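Local coordinates for bubble protein (Penicillium brevicompactum, PDB 1UOY), which may act as a toxin, possibly recognising a target molecule with a negatively charged surface, at residues Thr33-Cys38 with Thr44-Cys49. Sequence-based numbering, arbitrary orientation.
Sequences TGVVEC and TEVQDC
Val46 and Gln47 both face Val35, whose carbonyl oxygen receives both of their amides: Val46 N lies 2.8 Å from Val35 O in a nearly straight bond, whereas the bond from Gln47 N is long and weak. The extra residue shifts the antiparallel register by one. Val35 N returns a bond to Gln47 O, 3.0 Å away and in the plane of that carbonyl, and beyond the shift Glu37 and Thr44 exchange a reciprocal pair of amide bonds. On the face that carries Val35, Glu37 and Gln47, the bulged Val46 packs with both methyls. With CG1 anti to the carbonyl carbon (chi1 -66°), Val46 CG2 falls between the backbone N and that carbon and meets Val35 CG1 at 3.9 Å, while Val46 CG1 lies 3.7 Å from Glu37 CB, the side chains of Val46 and Glu37 crossing at about a right angle. The extended chain of Glu37 carries OE1 on to a hydrogen bond with His26 of strand 26-28; His26 also touches Val35 and Val46. On the other face, Glu45 reaches along the neighbouring strand, its CG anti to the backbone N (chi1 -175°), and sets OE2 3.5 Å from Gly34 CA. At the open end of the ladder, Cys49 N bonds to Thr33 O at 2.7 Å from above the carbonyl plane, and Cys49 SG, in disulfide linkage with Cys64, lies 4.1 Å from Val35 CG2. Backbone hydrogen bonds between Val36 and Phe27 add strand 26-28 as the third strand. The arrangement is a beta hairpin interrupted by a classic beta bulge, within the three-stranded antiparallel sheet of a small disulfide-rich protein.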
loop_
_atom_site.group_PDB
_atom_site.type_symbol
_atom_site.label_atom_id
_atom_site.label_comp_id
_atom_site.label_asym_id
_atom_site.label_seq_id
_atom_site.Cartn_x
_atom_site.Cartn_y
_atom_site.Cartn_z
ATOM N N THR A 33 -8.488 -0.336 -2.977
ATOM C CA THR A 33 -9.459 0.624 -2.444
ATOM C C THR A 33 -8.865 1.588 -1.450
ATOM O O THR A 33 -9.567 2.463 -0.958
ATOM C CB THR A 33 -10.708 -0.025 -1.767
ATOM O OG1 THR A 33 -10.290 -0.741 -0.594
ATOM C CG2 THR A 33 -11.438 -0.955 -2.747
ATOM N N GLY A 34 -7.547 1.473 -1.214
ATOM C CA GLY A 34 -6.912 2.391 -0.310
ATOM C C GLY A 34 -5.428 2.545 -0.581
ATOM O O GLY A 34 -4.804 1.689 -1.169
ATOM N N VAL A 35 -4.933 3.689 -0.166
ATOM C CA VAL A 35 -3.518 4.014 -0.190
ATOM C C VAL A 35 -2.990 3.697 1.185
ATOM O O VAL A 35 -3.607 4.109 2.209
ATOM C CB VAL A 35 -3.314 5.479 -0.441
ATOM C CG1 VAL A 35 -1.800 5.809 -0.409
ATOM C CG2 VAL A 35 -3.895 5.831 -1.822
ATOM N N VAL A 36 -1.855 2.978 1.288
ATOM C CA VAL A 36 -1.282 2.643 2.601
ATOM C C VAL A 36 0.133 3.213 2.770
ATOM O O VAL A 36 0.882 3.394 1.791
ATOM C CB VAL A 36 -1.247 1.099 2.815
ATOM C CG1 VAL A 36 -2.708 0.533 2.859
ATOM C CG2 VAL A 36 -0.535 0.371 1.643
ATOM N N GLU A 37 0.505 3.411 4.040
ATOM C CA GLU A 37 1.812 3.969 4.400
ATOM C C GLU A 37 2.278 3.155 5.590
ATOM O O GLU A 37 1.471 2.737 6.415
ATOM C CB GLU A 37 1.646 5.464 4.801
ATOM C CG GLU A 37 2.997 6.149 5.111
ATOM C CD GLU A 37 2.822 7.577 5.509
ATOM O OE1 GLU A 37 1.878 8.252 5.054
ATOM O OE2 GLU A 37 3.650 8.056 6.303
ATOM N N CYS A 38 3.590 2.970 5.733
ATOM C CA CYS A 38 4.113 2.230 6.867
ATOM C C CYS A 38 4.141 3.113 8.102
ATOM O O CYS A 38 4.917 4.063 8.164
ATOM C CB CYS A 38 5.500 1.723 6.490
ATOM S SG CYS A 38 6.175 0.651 7.811
ATOM N N THR A 44 -0.688 0.955 6.868
ATOM C CA THR A 44 -1.868 1.620 7.438
ATOM C C THR A 44 -2.526 2.430 6.368
ATOM O O THR A 44 -1.861 3.202 5.654
ATOM C CB THR A 44 -1.350 2.536 8.572
ATOM O OG1 THR A 44 -0.694 1.734 9.563
ATOM C CG2 THR A 44 -2.470 3.283 9.275
ATOM N N GLU A 45 -3.838 2.289 6.260
ATOM C CA GLU A 45 -4.552 3.043 5.219
ATOM C C GLU A 45 -4.586 4.530 5.565
ATOM O O GLU A 45 -5.032 4.898 6.669
ATOM C CB GLU A 45 -5.973 2.504 5.040
ATOM C CG GLU A 45 -6.710 3.187 3.886
ATOM C CD GLU A 45 -7.999 2.501 3.549
ATOM O OE1 GLU A 45 -9.060 2.986 4.005
ATOM O OE2 GLU A 45 -7.950 1.465 2.859
ATOM N N VAL A 46 -4.051 5.330 4.643
ATOM C CA VAL A 46 -4.023 6.795 4.810
ATOM C C VAL A 46 -5.027 7.530 3.933
ATOM O O VAL A 46 -5.280 8.738 4.142
ATOM C CB VAL A 46 -2.600 7.383 4.610
ATOM C CG1 VAL A 46 -1.667 6.880 5.729
ATOM C CG2 VAL A 46 -2.058 7.039 3.252
ATOM N N GLN A 47 -5.621 6.821 2.975
ATOM C CA GLN A 47 -6.678 7.403 2.174
ATOM C C GLN A 47 -7.540 6.270 1.698
ATOM O O GLN A 47 -7.049 5.222 1.252
ATOM C CB GLN A 47 -6.159 8.168 0.967
ATOM C CG GLN A 47 -7.321 8.858 0.189
ATOM C CD GLN A 47 -6.825 9.675 -1.016
ATOM O OE1 GLN A 47 -5.627 9.975 -1.159
ATOM N NE2 GLN A 47 -7.750 10.051 -1.880
ATOM N N ASP A 48 -8.849 6.438 1.848
ATOM C CA ASP A 48 -9.799 5.453 1.363
ATOM C C ASP A 48 -10.252 5.883 -0.017
ATOM O O ASP A 48 -10.944 6.908 -0.156
ATOM C CB ASP A 48 -11.019 5.412 2.298
ATOM C CG ASP A 48 -11.917 4.234 2.060
ATOM O OD1 ASP A 48 -11.770 3.532 1.028
ATOM O OD2 ASP A 48 -12.831 3.982 2.907
ATOM N N CYS A 49 -9.853 5.136 -1.048
ATOM C CA CYS A 49 -10.261 5.437 -2.400
ATOM C C CYS A 49 -11.717 5.110 -2.640
ATOM O O CYS A 49 -12.309 5.605 -3.584
ATOM C CB CYS A 49 -9.377 4.651 -3.399
ATOM S SG CYS A 49 -7.598 4.929 -3.231
#